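Long-range contacts in long form salivary protein D7L1 (PDB 6V4C), which binds and sequesters adenine nucleotides, ADP and ATP most tightly, inhibiting platelet aggregation and haemostasis and so modulating mosquito blood feeding: residues Phe180-Asn185 and Ala236-Tyr240; Tyr159-Glu163 and Ser291-Cys295. All blocks are in the same frame, centred on the assembly; numbering follows the deposited sequence.

Contact 1. Residues Phe180-Asn185 and Ala236-Tyr240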
loop_
_atom_site.group_PDB
_atom_site.type_symbol
_atom_site.label_atom_id
_atom_site.label_comp_id
_atom_site.label_asym_id
_atom_site.label_seq_id
_atom_site.Cartn_x
_atom_site.Cartn_y
_atom_site.Cartn_z
ATOM N N PHE A 180 5.771 6.755 -21.705
ATOM C CA PHE A 180 5.102 5.671 -20.994
ATOM C C PHE A 180 6.076 4.774 -20.240
ATOM O O PHE A 180 5.660 4.069 -19.314
ATOM C CB PHE A 180 4.230 4.844 -21.942
ATOM C CG PHE A 180 3.298 3.900 -21.232
ATOM C CD1 PHE A 180 2.137 4.368 -20.638
ATOM C CD2 PHE A 180 3.589 2.547 -21.149
ATOM C CE1 PHE A 180 1.277 3.504 -19.979
ATOM C CE2 PHE A 180 2.734 1.675 -20.490
ATOM C CZ PHE A 180 1.577 2.156 -19.904
ATOM N N ILE A 181 7.359 4.782 -20.606
ATOM C CA ILE A 181 8.340 4.021 -19.840
ATOM C C ILE A 181 8.464 4.586 -18.429
ATOM O O ILE A 181 8.455 3.844 -17.441
ATOM C CB ILE A 181 9.689 3.972 -20.580
ATOM C CG1 ILE A 181 9.546 3.166 -21.876
ATOM C CG2 ILE A 181 10.761 3.369 -19.695
ATOM C CD1 ILE A 181 10.828 3.035 -22.668
ATOM N N LYS A 182 8.555 5.912 -18.313
ATOM C CA LYS A 182 8.608 6.535 -16.994
ATOM C C LYS A 182 7.282 6.386 -16.260
ATOM O O LYS A 182 7.261 6.156 -15.044
ATOM C CB LYS A 182 8.954 8.018 -17.119
ATOM C CG LYS A 182 10.325 8.330 -17.684
ATOM C CD LYS A 182 10.543 9.839 -17.693
ATOM C CE LYS A 182 11.708 10.251 -18.575
ATOM N NZ LYS A 182 11.783 11.736 -18.689
ATOM N N HIS A 183 6.168 6.528 -16.979
ATOM C CA HIS A 183 4.857 6.498 -16.338
ATOM C C HIS A 183 4.539 5.110 -15.799
ATOM O O HIS A 183 4.092 4.966 -14.656
ATOM C CB HIS A 183 3.782 6.968 -17.322
ATOM C CG HIS A 183 2.414 7.061 -16.723
ATOM N ND1 HIS A 183 1.375 6.240 -17.108
ATOM C CD2 HIS A 183 1.912 7.876 -15.766
ATOM C CE1 HIS A 183 0.294 6.546 -16.415
ATOM N NE2 HIS A 183 0.593 7.536 -15.592
ATOM N N SER A 184 4.766 4.073 -16.609
ATOM C CA SER A 184 4.483 2.714 -16.156
ATOM C C SER A 184 5.455 2.261 -15.074
ATOM O O SER A 184 5.092 1.436 -14.228
ATOM C CB SER A 184 4.452 1.741 -17.337
ATOM O OG SER A 184 5.657 1.795 -18.081
ATOM N N ASN A 185 6.684 2.782 -15.072
ATOM C CA ASN A 185 7.572 2.526 -13.942
ATOM C C ASN A 185 7.002 3.121 -12.659
ATOM O O ASN A 185 7.018 2.480 -11.600
ATOM C CB ASN A 185 8.967 3.085 -14.228
ATOM C CG ASN A 185 9.918 2.904 -13.059
ATOM O OD1 ASN A 185 10.360 1.790 -12.770
ATOM N ND2 ASN A 185 10.246 3.999 -12.385
ATOM N N ALA A 236 9.772 -2.154 -15.946
ATOM C CA ALA A 236 8.367 -2.146 -15.549
ATOM C C ALA A 236 7.452 -2.122 -16.767
ATOM O O ALA A 236 6.466 -2.865 -16.830
ATOM C CB ALA A 236 8.083 -0.953 -14.634
ATOM N N ARG A 237 7.773 -1.280 -17.753
ATOM C CA ARG A 237 6.959 -1.200 -18.962
ATOM C C ARG A 237 6.830 -2.562 -19.630
ATOM O O ARG A 237 5.734 -2.957 -20.048
ATOM C CB ARG A 237 7.568 -0.178 -19.929
ATOM C CG ARG A 237 6.650 0.291 -21.063
ATOM C CD ARG A 237 6.669 -0.646 -22.271
ATOM N NE ARG A 237 8.027 -0.996 -22.686
ATOM C CZ ARG A 237 8.728 -0.333 -23.601
ATOM N NH1 ARG A 237 8.204 0.721 -24.206
ATOM N NH2 ARG A 237 9.956 -0.727 -23.912
ATOM N N ASP A 238 7.939 -3.299 -19.732
ATOM C CA ASP A 238 7.919 -4.573 -20.442
ATOM C C ASP A 238 7.090 -5.615 -19.697
ATOM O O ASP A 238 6.302 -6.342 -20.313
ATOM C CB ASP A 238 9.347 -5.069 -20.678
ATOM C CG ASP A 238 10.154 -4.128 -21.558
ATOM O OD1 ASP A 238 9.548 -3.406 -22.381
ATOM O OD2 ASP A 238 11.396 -4.108 -21.428
ATOM N N TYR A 239 7.258 -5.710 -18.378
ATOM C CA TYR A 239 6.437 -6.636 -17.605
ATOM C C TYR A 239 4.975 -6.205 -17.608
ATOM O O TYR A 239 4.072 -7.045 -17.703
ATOM C CB TYR A 239 6.969 -6.747 -16.177
ATOM C CG TYR A 239 8.179 -7.648 -16.047
ATOM C CD1 TYR A 239 8.064 -9.023 -16.213
ATOM C CD2 TYR A 239 9.432 -7.126 -15.750
ATOM C CE1 TYR A 239 9.165 -9.855 -16.091
ATOM C CE2 TYR A 239 10.539 -7.952 -15.625
ATOM C CZ TYR A 239 10.398 -9.315 -15.797
ATOM O OH TYR A 239 11.494 -10.138 -15.676
ATOM N N TYR A 240 4.731 -4.899 -17.495
ATOM C CA TYR A 240 3.380 -4.358 -17.611
ATOM C C TYR A 240 2.729 -4.809 -18.911
ATOM O O TYR A 240 1.593 -5.298 -18.918
ATOM C CB TYR A 240 3.472 -2.831 -17.540
ATOM C CG TYR A 240 2.176 -2.052 -17.592
ATOM C CD1 TYR A 240 1.518 -1.840 -18.796
ATOM C CD2 TYR A 240 1.651 -1.465 -16.448
ATOM C CE1 TYR A 240 0.355 -1.109 -18.853
ATOM C CE2 TYR A 240 0.485 -0.723 -16.495
ATOM C CZ TYR A 240 -0.158 -0.549 -17.703
ATOM O OH TYR A 240 -1.318 0.188 -17.766
HETATM O O HOH W 1 9.463 1.079 -17.531
HETATM O O HOH W 2 11.373 -0.138 -14.574
#
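The ring of F180 turns its edge toward the face of Y240, an edge-to-face pair with centroids 5.4 Å apart and planes at 75°. The corner of the F180 ring does the touching: CZ lies 3.6 Å from CE1 of Y240. With CG anti to the backbone N (chi1 -168°), F180 carries its ring across to the neighbouring helix, where its edge also meets CG of R237. The guanidinium of R237 is the third flat group. I181 lies over one of its faces, CG1 being 3.6 Å from NH1, while at its edge NE and NH2 converge on a single oxygen of D238, NE to OD1 at 2.9 Å; this salt bridge fixes the rotation of the plane. Between the aromatic and charged ends, S184 points at the other helix. Its OG donates to F180 O (2.6 Å), so its proton is already used where the oxygen packs 3.3 Å from R237 CB. Farther along, the methyl of A236 sits 3.6 Å from CA of N185. The polar connections between the helices run through water: one water joins I181 O to R237 N, another N185 OD1, itself held by R189, to A236 N. The segment axes pass 8.6 Å apart at 77°, a steep helix-helix crossing in the all-helical, disulfide-bonded fold of the PBP/GOBP (odorant-binding protein) family.

Contact 2. Residues Tyr159-Glu163 and Ser291-Cys295; sequences YQDGE and SEAKC
D161 and K294 meet where the C-terminal tail reaches the loop between helices 150-158 and 164-172, and the lysine side chain can be followed outward. Its CB points at the loop, standing 4.0 Å from G162 N and about as far from CB of D161. CG, anti to the carbonyl carbon (chi1 -82°), makes no close approach to the loop. A bend at chi2 (69°) then turns the chain obliquely past the aspartate, bringing CD to 4.0 Å from OD2 of D161. CE already draws off, to 4.6 Å from D161 OD2, and NZ, after a further bend at chi4, ends 4.8 Å from the same oxygen; the opposite charges may attract weakly, but the charged atoms are not in contact. The carboxylate has a firmer partner in R152, which forms a salt bridge with OD1.

Backbone atoms make the closer approach. G162 N gives a weak hydrogen bond to A293 O, 3.1 Å long but bent to 126°. Two turns face each other here. G162, with positive phi in the type II turn Q160-E163, brings its CA to 3.3 Å from K294 O in a CA-H...O contact; K294, also with positive phi, closes helix 279-292 with a Schellman motif. Within the loop, Q160 N bonds to E163 OE2 at 2.8 Å.

Between the segments the chemistry is thus modest: one bent bond, a CH contact and a possible weak attraction. Such slight terms suggest that the C295-C167 disulfide contributes much of what holds the chain end beside the loop.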
loop_
_atom_site.group_PDB
_atom_site.type_symbol
_atom_site.label_atom_id
_atom_site.label_comp_id
_atom_site.label_asym_id
_atom_site.label_seq_id
_atom_site.Cartn_x
_atom_site.Cartn_y
_atom_site.Cartn_z
ATOM N N TYR A 159 2.815 13.777 -18.259
ATOM C CA TYR A 159 1.917 14.140 -19.341
ATOM C C TYR A 159 1.244 15.473 -19.055
ATOM O O TYR A 159 0.929 15.799 -17.906
ATOM C CB TYR A 159 0.820 13.089 -19.538
ATOM C CG TYR A 159 1.321 11.744 -19.994
ATOM C CD1 TYR A 159 1.701 11.534 -21.313
ATOM C CD2 TYR A 159 1.407 10.679 -19.109
ATOM C CE1 TYR A 159 2.157 10.302 -21.737
ATOM C CE2 TYR A 159 1.863 9.443 -19.522
ATOM C CZ TYR A 159 2.237 9.260 -20.837
ATOM O OH TYR A 159 2.693 8.030 -21.253
ATOM N N GLN A 160 1.021 16.239 -20.120
ATOM C CA GLN A 160 0.135 17.387 -20.046
ATOM C C GLN A 160 -1.306 16.908 -20.114
ATOM O O GLN A 160 -1.629 15.975 -20.854
ATOM C CB GLN A 160 0.397 18.340 -21.210
ATOM C CG GLN A 160 1.716 19.079 -21.127
ATOM C CD GLN A 160 1.734 20.319 -22.000
ATOM O OE1 GLN A 160 2.555 20.442 -22.908
ATOM N NE2 GLN A 160 0.822 21.247 -21.726
ATOM N N ASP A 161 -2.169 17.546 -19.326
ATOM C CA ASP A 161 -3.583 17.202 -19.333
ATOM C C ASP A 161 -4.139 17.305 -20.745
ATOM O O ASP A 161 -3.922 18.299 -21.441
ATOM C CB ASP A 161 -4.348 18.146 -18.403
ATOM C CG ASP A 161 -4.063 17.881 -16.938
ATOM O OD1 ASP A 161 -3.220 17.010 -16.641
ATOM O OD2 ASP A 161 -4.690 18.541 -16.082
ATOM N N GLY A 162 -4.831 16.255 -21.174
ATOM C CA GLY A 162 -5.501 16.252 -22.453
ATOM C C GLY A 162 -4.638 15.937 -23.653
ATOM O O GLY A 162 -5.164 15.899 -24.771
ATOM N N GLU A 163 -3.338 15.714 -23.475
ATOM C CA GLU A 163 -2.503 15.397 -24.625
ATOM C C GLU A 163 -2.809 13.990 -25.132
ATOM O O GLU A 163 -3.218 13.106 -24.374
ATOM C CB GLU A 163 -1.017 15.567 -24.302
ATOM C CG GLU A 163 -0.351 14.391 -23.610
ATOM C CD GLU A 163 1.161 14.537 -23.562
ATOM O OE1 GLU A 163 1.838 14.112 -24.523
ATOM O OE2 GLU A 163 1.672 15.094 -22.569
ATOM N N SER A 291 -12.240 12.610 -16.963
ATOM C CA SER A 291 -12.479 14.049 -16.938
ATOM C C SER A 291 -11.413 14.771 -16.125
ATOM O O SER A 291 -10.967 15.861 -16.500
ATOM C CB SER A 291 -13.866 14.325 -16.364
ATOM O OG SER A 291 -14.081 15.716 -16.210
ATOM N N GLU A 292 -10.999 14.173 -15.005
ATOM C CA GLU A 292 -9.932 14.745 -14.189
ATOM C C GLU A 292 -8.653 14.923 -14.996
ATOM O O GLU A 292 -7.924 15.907 -14.812
ATOM C CB GLU A 292 -9.690 13.834 -12.987
ATOM C CG GLU A 292 -8.623 14.297 -12.021
ATOM C CD GLU A 292 -8.437 13.317 -10.878
ATOM O OE1 GLU A 292 -7.985 12.178 -11.132
ATOM O OE2 GLU A 292 -8.757 13.678 -9.728
ATOM N N ALA A 293 -8.361 13.983 -15.894
ATOM C CA ALA A 293 -7.197 14.083 -16.764
ATOM C C ALA A 293 -7.462 14.916 -18.010
ATOM O O ALA A 293 -6.570 15.030 -18.860
ATOM C CB ALA A 293 -6.710 12.686 -17.157
ATOM N N LYS A 294 -8.657 15.501 -18.129
ATOM C CA LYS A 294 -9.058 16.259 -19.317
ATOM C C LYS A 294 -9.048 15.383 -20.570
ATOM O O LYS A 294 -8.637 15.814 -21.649
ATOM C CB LYS A 294 -8.245 17.546 -19.508
ATOM C CG LYS A 294 -8.734 18.732 -18.677
ATOM C CD LYS A 294 -8.486 18.536 -17.191
ATOM C CE LYS A 294 -9.199 19.599 -16.361
ATOM N NZ LYS A 294 -8.754 20.976 -16.714
ATOM N N CYS A 295 -9.511 14.144 -20.420
ATOM C CA CYS A 295 -9.564 13.194 -21.526
ATOM C C CYS A 295 -10.987 12.710 -21.789
ATOM O O CYS A 295 -11.942 13.214 -21.199
ATOM C CB CYS A 295 -8.650 11.997 -21.246
ATOM S SG CYS A 295 -6.893 12.349 -21.460
#

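Both contacts lie on the same side of the chain's centre, their own centres about 19 Å apart. Along the sequence contact 1 is nested inside contact 2: loop 159-163 comes first, then helices 179-190 and 235-247, and finally the tail after helix 279-292. The two meet through Y159, whose OH lies 3.4 Å from F180 N and whose ring packs edge-to-face with H183. Contact 1 joins two helices within the second PBP/GOBP range, whereas contact 2 brings the chain's end back to an early loop of that range. Neither forms the ADP site; together they illustrate how a helical domain combines internal crossings with a disulfide-secured terminus.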